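CELL WALL surface anchor family protein (PDB 2X9Z) forms the repeating backbone of the pneumococcal pilus as the subunit RrgB, in a surface fibre that probably serves cell adhesion. Local coordinates at residues A76-D81 and L100-D105; F91-T96 and V112-S117. The protein carries 1 engineered substitution. All coordinates share one frame; numbering follows the deposited sequence.

Contact 1 (A76-D81 and L100-D105); sequences ALEAGD and LAKVND
Lys102 carries the contact, through a salt bridge from Lys102 NZ to Asp81 OD2 at 2.7 Å. Its chain runs extended beyond CG, and this length takes the amine across to the loop 76-81. The Asp81 side chain stands nearly perpendicular to that of the lysine. The amine meets the oxygen on the syn side, 23° out of the carboxylate plane. Glu78 N reaches Asp81 OD2 from the opposite face, 2.9 Å away and 55° above the plane. One carboxylate oxygen therefore ties the loop to itself and to the helix. Asp81 N in turn bonds to Glu78 O, so these two residues hold each other by a reciprocal pair of bonds. Nearer its base, the lysine chain runs alongside Leu77 in the opposite sense, with Lys102 CD 4.0 Å from Leu77 CD2, a purely apolar touch. Glu78 CG lies 3.9 Å from Lys102 NZ. Beyond CG the Glu78 chain bends at chi2 (-77°). Its OE2 stays 5.2 Å from Lys102 NZ, too far for a bond, though the opposite charge probably adds some attraction. Two waters also bind Lys102 NZ. One links it to Ala76 O. A second water donates to Asp81 OD1 and takes a weak bond from Lys102 NZ. Val103 is buried and packs on Val72 and Leu95, and Asn104 OD1 bonds to Tyr48 N. Within the Cna-B-like region, the contact joins helix 97-103 to the loop between strands 75-76 and 82-87, with Leu77 resting on Val70 and Val72 of strand 61-72 and on Leu95 of strand 90-95.

Contact 2 (F91-T96 and V112-S117); sequences FDLKLT and VKITYS
Phe91 and Tyr116 meet in the core of a beta sandwich in the Cna-B-like region of this pilin. Strand 90-95 belongs to one sheet and strand 110-120 to the other. The two short segments run roughly antiparallel, at 156°, with axes 10.8 Å apart at closest approach. No hydrogen bond joins them. Side chains make the whole contact.

The aromatic contact is a T-shaped stack. The edge of Phe91 points at the face of Tyr116, the ring planes stand at 71°, and the centroids are 5.1 Å apart. Phe91 has CG between the backbone N and the carbonyl carbon (chi1 66°), which carries its ring across toward Tyr116. Both rings have further aromatic neighbours from the sheet of strand 110-120: Tyr36 lies nearly parallel to Tyr116, and Phe63 lies against Phe91. Tyr116 OH has a weak hydrogen bond to Asp55.

The aliphatic contacts centre on Ile114, which uses two branches. Its CG2 lies against the Phe91 ring, 4.0 Å from Phe91 CZ, and the two side chains lie alongside, pointing opposite ways. Its other branch ends in CD1, which meets Leu93 CD1 at 4.3 Å, a looser touch. Ile114 also packs on Trp53 of strand 50-57 and Val68 of strand 61-72. All four touching residues are buried, so this is hydrophobic core. The nearest approach is in the stack, where Phe91 CE2 sits 3.6 Å from Tyr116 CD2, over the ring face but offset toward its rim.

Overall arrangement
The centres of contacts 1 and 2 are 12 Å apart, on the same side of the chain's centre. Their segments alternate along the chain: 76-81, 91-96, 100-105, 112-117. Strand 90-95 leads into helix 97-103, and strand 110-120 follows. Contact 2 joins the two sheets in the buried core, while contact 1 lies farther out, where the helix meets a loop. They touch directly. Thr96, the N-cap of the helix, probably bonds through OG1 to Gly80 O and through N to Asp81 O. Leu95 packs on Leu77 and Val103. The core thus continues into the helix connection within one Cna-B-like region of the pilus subunit.

Contact 1 (A76-D81 and L100-D105)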
ATOM      1  N   ALA A  76       6.923  -6.752  21.294  1.00 13.78           N
ATOM      2  CA  ALA A  76       7.308  -7.389  20.040  1.00 14.01           C
ATOM      3  C   ALA A  76       6.524  -8.680  19.826  1.00 12.58           C
ATOM      4  O   ALA A  76       6.374  -9.488  20.741  1.00 14.27           O
ATOM      5  CB  ALA A  76       8.805  -7.676  20.024  1.00 16.76           C
ATOM      6  N   LEU A  77       6.015  -8.871  18.615  1.00 12.09           N
ATOM      7  CA  LEU A  77       5.358 -10.130  18.292  1.00 11.77           C
ATOM      8  C   LEU A  77       6.373 -11.272  18.280  1.00 12.25           C
ATOM      9  O   LEU A  77       7.557 -11.067  18.008  1.00 15.35           O
ATOM     10  CB  LEU A  77       4.635 -10.050  16.944  1.00 11.41           C
ATOM     11  CG  LEU A  77       3.350  -9.216  16.886  1.00 13.15           C
ATOM     12  CD1 LEU A  77       2.739  -9.279  15.490  1.00 14.06           C
ATOM     13  CD2 LEU A  77       2.344  -9.695  17.927  1.00 15.49           C
ATOM     14  N   GLU A  78       5.904 -12.476  18.589  1.00 11.90           N
ATOM     15  CA  GLU A  78       6.730 -13.667  18.434  1.00 14.12           C
ATOM     16  C   GLU A  78       6.775 -14.020  16.941  1.00 16.29           C
ATOM     17  O   GLU A  78       5.870 -13.663  16.194  1.00 15.72           O
ATOM     18  CB  GLU A  78       6.167 -14.818  19.273  1.00 15.64           C
ATOM     19  CG  GLU A  78       5.974 -14.466  20.754  1.00 15.66           C
ATOM     20  CD  GLU A  78       7.274 -14.447  21.562  1.00 17.81           C
ATOM     21  OE1 GLU A  78       8.320 -14.888  21.044  1.00 19.90           O
ATOM     22  OE2 GLU A  78       7.249 -13.994  22.727  1.00 17.78           O
ATOM     23  N   ALA A  79       7.832 -14.697  16.503  1.00 19.87           N
ATOM     24  CA  ALA A  79       8.006 -15.002  15.079  1.00 21.07           C
ATOM     25  C   ALA A  79       6.787 -15.656  14.421  1.00 19.32           C
ATOM     26  O   ALA A  79       6.428 -15.327  13.282  1.00 20.10           O
ATOM     27  CB  ALA A  79       9.237 -15.866  14.871  1.00 22.11           C
ATOM     28  N   GLY A  80       6.154 -16.583  15.131  1.00 18.29           N
ATOM     29  CA  GLY A  80       5.008 -17.298  14.594  1.00 17.23           C
ATOM     30  C   GLY A  80       3.715 -16.498  14.579  1.00 14.26           C
ATOM     31  O   GLY A  80       2.680 -16.997  14.126  1.00 15.39           O
ATOM     32  N   ASP A  81       3.763 -15.261  15.068  1.00 12.75           N
ATOM     33  CA  ASP A  81       2.577 -14.407  15.129  1.00 11.52           C
ATOM     34  C   ASP A  81       2.287 -13.679  13.814  1.00 11.78           C
ATOM     35  O   ASP A  81       1.222 -13.078  13.655  1.00 11.61           O
ATOM     36  CB  ASP A  81       2.731 -13.353  16.225  1.00 12.28           C
ATOM     37  CG  ASP A  81       2.724 -13.940  17.618  1.00 13.99           C
ATOM     38  OD1 ASP A  81       2.322 -15.113  17.787  1.00 15.74           O
ATOM     39  OD2 ASP A  81       3.113 -13.208  18.546  1.00 14.18           O
ATOM     40  N   LEU A 100      -3.376 -12.905  15.239  1.00 12.03           N
ATOM     41  CA  LEU A 100      -4.743 -12.403  15.274  1.00 12.39           C
ATOM     42  C   LEU A 100      -5.320 -12.538  16.677  1.00 11.30           C
ATOM     43  O   LEU A 100      -6.105 -11.703  17.118  1.00 13.64           O
ATOM     44  CB  LEU A 100      -5.616 -13.148  14.270  1.00 12.95           C
ATOM     45  CG  LEU A 100      -5.389 -12.750  12.807  1.00 13.20           C
ATOM     46  CD1 LEU A 100      -6.049 -13.741  11.867  1.00 14.69           C
ATOM     47  CD2 LEU A 100      -5.886 -11.334  12.545  1.00 14.57           C
ATOM     48  N   ALA A 101      -4.923 -13.589  17.388  1.00 12.56           N
ATOM     49  CA  ALA A 101      -5.431 -13.807  18.740  1.00 13.83           C
ATOM     50  C   ALA A 101      -5.056 -12.666  19.683  1.00 12.90           C
ATOM     51  O   ALA A 101      -5.734 -12.435  20.681  1.00 15.02           O
ATOM     52  CB  ALA A 101      -4.935 -15.144  19.295  1.00 16.59           C
ATOM     53  N   LYS A 102      -3.971 -11.964  19.368  1.00 12.26           N
ATOM     54  CA  LYS A 102      -3.493 -10.877  20.215  1.00 13.36           C
ATOM     55  C   LYS A 102      -4.164  -9.531  19.921  1.00 12.64           C
ATOM     56  O   LYS A 102      -4.059  -8.604  20.722  1.00 14.16           O
ATOM     57  CB  LYS A 102      -1.967 -10.751  20.122  1.00 13.65           C
ATOM     58  CG  LYS A 102      -1.241 -11.944  20.728  1.00 13.82           C
ATOM     59  CD  LYS A 102       0.264 -11.871  20.550  1.00 14.74           C
ATOM     60  CE  LYS A 102       0.930 -12.995  21.335  1.00 16.13           C
ATOM     61  NZ  LYS A 102       2.408 -12.974  21.170  1.00 16.06           N
ATOM     62  N   VAL A 103      -4.860  -9.421  18.789  1.00 10.03           N
ATOM     63  CA  VAL A 103      -5.573  -8.179  18.475  1.00 11.47           C
ATOM     64  C   VAL A 103      -7.089  -8.339  18.423  1.00 11.17           C
ATOM     65  O   VAL A 103      -7.805  -7.357  18.559  1.00 13.45           O
ATOM     66  CB  VAL A 103      -5.069  -7.505  17.168  1.00 13.37           C
ATOM     67  CG1 VAL A 103      -3.590  -7.189  17.270  1.00 15.02           C
ATOM     68  CG2 VAL A 103      -5.357  -8.378  15.954  1.00 14.52           C
ATOM     69  N   ASN A 104      -7.572  -9.570  18.238  1.00 11.48           N
ATOM     70  CA  ASN A 104      -9.007  -9.845  18.189  1.00 12.36           C
ATOM     71  C   ASN A 104      -9.574 -10.069  19.583  1.00 11.43           C
ATOM     72  O   ASN A 104      -8.865 -10.532  20.484  1.00 12.07           O
ATOM     73  CB  ASN A 104      -9.294 -11.103  17.366  1.00 12.94           C
ATOM     74  CG  ASN A 104      -9.310 -10.850  15.875  1.00 12.97           C
ATOM     75  OD1 ASN A 104      -9.494  -9.719  15.419  1.00 13.45           O
ATOM     76  ND2 ASN A 104      -9.128 -11.915  15.101  1.00 12.85           N
ATOM     77  N   ASP A 105     -10.859  -9.766  19.753  1.00 12.82           N
ATOM     78  CA  ASP A 105     -11.559 -10.055  21.000  1.00 14.03           C
ATOM     79  C   ASP A 105     -10.829  -9.509  22.229  1.00 13.86           C
ATOM     80  O   ASP A 105     -10.722 -10.186  23.259  1.00 14.90           O
ATOM     81  CB  ASP A 105     -11.792 -11.561  21.152  1.00 16.36           C
ATOM     82  CG  ASP A 105     -12.855 -11.892  22.192  1.00 22.65           C
ATOM     83  OD1 ASP A 105     -13.741 -11.044  22.437  1.00 24.40           O
ATOM     84  OD2 ASP A 105     -12.811 -13.007  22.760  1.00 26.15           O
TER
HETATM   85  O   HOH W   1       4.066 -10.877  21.795  1.00 22.82           O
HETATM   86  O   HOH W   2       1.905 -16.036  20.316  1.00 20.71           O

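Contact 2 (F91-T96 and V112-S117)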
ATOM      1  N   PHE A  91       7.328  -4.541   1.259  1.00  9.20           N
ATOM      2  CA  PHE A  91       7.032  -5.747   2.002  1.00  9.11           C
ATOM      3  C   PHE A  91       5.542  -5.924   2.228  1.00  8.77           C
ATOM      4  O   PHE A  91       4.749  -4.985   2.050  1.00 10.34           O
ATOM      5  CB  PHE A  91       7.754  -5.731   3.352  1.00 10.10           C
ATOM      6  CG  PHE A  91       7.264  -4.654   4.284  1.00  9.17           C
ATOM      7  CD1 PHE A  91       6.211  -4.893   5.167  1.00 10.42           C
ATOM      8  CD2 PHE A  91       7.846  -3.395   4.272  1.00 10.31           C
ATOM      9  CE1 PHE A  91       5.756  -3.889   6.020  1.00 12.44           C
ATOM     10  CE2 PHE A  91       7.396  -2.397   5.126  1.00 11.07           C
ATOM     11  CZ  PHE A  91       6.353  -2.645   6.001  1.00 12.98           C
ATOM     12  N   ASP A  92       5.176  -7.136   2.622  1.00  9.04           N
ATOM     13  CA  ASP A  92       3.823  -7.455   3.054  1.00 10.04           C
ATOM     14  C   ASP A  92       3.940  -8.197   4.375  1.00  9.28           C
ATOM     15  O   ASP A  92       4.774  -9.092   4.512  1.00 10.96           O
ATOM     16  CB  ASP A  92       3.129  -8.339   2.017  1.00 12.06           C
ATOM     17  CG  ASP A  92       2.934  -7.638   0.692  1.00 15.08           C
ATOM     18  OD1 ASP A  92       1.814  -7.161   0.461  1.00 17.78           O
ATOM     19  OD2 ASP A  92       3.890  -7.565  -0.117  1.00 16.61           O
ATOM     20  N   LEU A  93       3.122  -7.809   5.352  1.00  9.91           N
ATOM     21  CA  LEU A  93       3.180  -8.394   6.690  1.00  9.76           C
ATOM     22  C   LEU A  93       1.756  -8.752   7.082  1.00  9.91           C
ATOM     23  O   LEU A  93       0.886  -7.884   7.119  1.00 11.02           O
ATOM     24  CB  LEU A  93       3.784  -7.412   7.704  1.00 11.78           C
ATOM     25  CG  LEU A  93       4.114  -7.959   9.104  1.00 12.20           C
ATOM     26  CD1 LEU A  93       5.156  -7.088   9.797  1.00 13.91           C
ATOM     27  CD2 LEU A  93       2.875  -8.109   9.991  1.00 13.52           C
ATOM     28  N   LYS A  94       1.512 -10.029   7.355  1.00  9.78           N
ATOM     29  CA  LYS A  94       0.178 -10.471   7.708  1.00 11.46           C
ATOM     30  C   LYS A  94       0.200 -11.194   9.047  1.00 10.79           C
ATOM     31  O   LYS A  94       1.130 -11.950   9.342  1.00 12.09           O
ATOM     32  CB  LYS A  94      -0.369 -11.400   6.629  1.00 18.68           C
ATOM     33  CG  LYS A  94       0.326 -12.740   6.542  1.00 24.69           C
ATOM     34  CD  LYS A  94      -0.513 -13.729   5.763  1.00 31.90           C
ATOM     35  CE  LYS A  94      -0.697 -15.010   6.543  1.00 35.85           C
ATOM     36  NZ  LYS A  94      -1.703 -15.889   5.893  1.00 37.61           N
ATOM     37  N   LEU A  95      -0.818 -10.961   9.867  1.00 10.27           N
ATOM     38  CA  LEU A  95      -0.909 -11.688  11.125  1.00 10.42           C
ATOM     39  C   LEU A  95      -1.351 -13.131  10.872  1.00 11.93           C
ATOM     40  O   LEU A  95      -2.250 -13.382  10.065  1.00 14.26           O
ATOM     41  CB  LEU A  95      -1.874 -11.004  12.094  1.00 10.15           C
ATOM     42  CG  LEU A  95      -1.510  -9.580  12.512  1.00 10.84           C
ATOM     43  CD1 LEU A  95      -2.419  -9.121  13.640  1.00 11.05           C
ATOM     44  CD2 LEU A  95      -0.043  -9.474  12.930  1.00 12.74           C
ATOM     45  N   THR A  96      -0.704 -14.080  11.546  1.00 12.59           N
ATOM     46  CA  THR A  96      -1.157 -15.469  11.532  1.00 11.60           C
ATOM     47  C   THR A  96      -2.302 -15.609  12.528  1.00 12.23           C
ATOM     48  O   THR A  96      -2.676 -14.640  13.189  1.00 12.06           O
ATOM     49  CB  THR A  96      -0.045 -16.406  11.991  1.00 12.69           C
ATOM     50  OG1 THR A  96       0.302 -16.069  13.336  1.00 12.91           O
ATOM     51  CG2 THR A  96       1.184 -16.274  11.101  1.00 14.01           C
ATOM     52  N   VAL A 112      -1.005  -1.525  16.776  1.00  9.74           N
ATOM     53  CA  VAL A 112       0.056  -2.240  16.073  1.00 10.97           C
ATOM     54  C   VAL A 112       1.023  -1.215  15.507  1.00 11.37           C
ATOM     55  O   VAL A 112       0.596  -0.246  14.891  1.00 13.44           O
ATOM     56  CB  VAL A 112      -0.492  -3.102  14.910  1.00 11.14           C
ATOM     57  CG1 VAL A 112       0.638  -3.908  14.273  1.00 11.45           C
ATOM     58  CG2 VAL A 112      -1.591  -4.031  15.402  1.00 12.57           C
ATOM     59  N   LYS A 113       2.317  -1.418  15.729  1.00  9.39           N
ATOM     60  CA  LYS A 113       3.327  -0.545  15.151  1.00 10.53           C
ATOM     61  C   LYS A 113       4.331  -1.370  14.355  1.00  9.94           C
ATOM     62  O   LYS A 113       4.880  -2.362  14.844  1.00 11.41           O
ATOM     63  CB  LYS A 113       4.046   0.243  16.250  1.00 12.18           C
ATOM     64  CG  LYS A 113       5.130   1.191  15.745  1.00 17.52           C
ATOM     65  CD  LYS A 113       5.661   2.031  16.899  1.00 24.76           C
ATOM     66  CE  LYS A 113       6.878   2.840  16.517  1.00 33.21           C
ATOM     67  NZ  LYS A 113       7.388   3.576  17.702  1.00 37.39           N
ATOM     68  N   ILE A 114       4.553  -0.958  13.115  1.00  9.59           N
ATOM     69  CA  ILE A 114       5.516  -1.603  12.238  1.00 10.10           C
ATOM     70  C   ILE A 114       6.576  -0.565  11.900  1.00  9.80           C
ATOM     71  O   ILE A 114       6.254   0.540  11.455  1.00 11.37           O
ATOM     72  CB  ILE A 114       4.857  -2.087  10.937  1.00 11.23           C
ATOM     73  CG1 ILE A 114       3.751  -3.095  11.251  1.00 11.38           C
ATOM     74  CG2 ILE A 114       5.906  -2.684   9.983  1.00 11.04           C
ATOM     75  CD1 ILE A 114       2.876  -3.423  10.050  1.00 13.48           C
ATOM     76  N   THR A 115       7.838  -0.898  12.136  1.00 10.02           N
ATOM     77  CA  THR A 115       8.927   0.023  11.829  1.00  9.90           C
ATOM     78  C   THR A 115       9.884  -0.620  10.837  1.00  9.82           C
ATOM     79  O   THR A 115      10.012  -1.849  10.777  1.00 11.40           O
ATOM     80  CB  THR A 115       9.697   0.451  13.095  1.00 11.77           C
ATOM     81  OG1 THR A 115      10.317  -0.692  13.692  1.00 15.35           O
ATOM     82  CG2 THR A 115       8.766   1.082  14.114  1.00 12.89           C
ATOM     83  N   TYR A 116      10.558   0.220  10.059  1.00 10.62           N
ATOM     84  CA  TYR A 116      11.541  -0.240   9.077  1.00  9.37           C
ATOM     85  C   TYR A 116      12.275   0.976   8.540  1.00  8.96           C
ATOM     86  O   TYR A 116      11.914   2.108   8.847  1.00 10.04           O
ATOM     87  CB  TYR A 116      10.861  -0.983   7.922  1.00 10.40           C
ATOM     88  CG  TYR A 116      10.013  -0.094   7.045  1.00 11.29           C
ATOM     89  CD1 TYR A 116      10.555   0.524   5.915  1.00 11.44           C
ATOM     90  CD2 TYR A 116       8.678   0.143   7.346  1.00 11.95           C
ATOM     91  CE1 TYR A 116       9.787   1.351   5.100  1.00 12.24           C
ATOM     92  CE2 TYR A 116       7.895   0.965   6.536  1.00 11.51           C
ATOM     93  CZ  TYR A 116       8.460   1.567   5.419  1.00 10.72           C
ATOM     94  OH  TYR A 116       7.697   2.378   4.620  1.00 12.66           O
ATOM     95  N   SER A 117      13.300   0.744   7.737  1.00 10.82           N
ATOM     96  CA  SER A 117      13.985   1.866   7.115  1.00 11.04           C
ATOM     97  C   SER A 117      14.156   1.665   5.618  1.00 10.27           C
ATOM     98  O   SER A 117      13.988   0.551   5.098  1.00 10.61           O
ATOM     99  CB  SER A 117      15.332   2.134   7.786  1.00 11.49           C
ATOM    100  OG  SER A 117      16.218   1.044   7.612  1.00 11.08           O
TER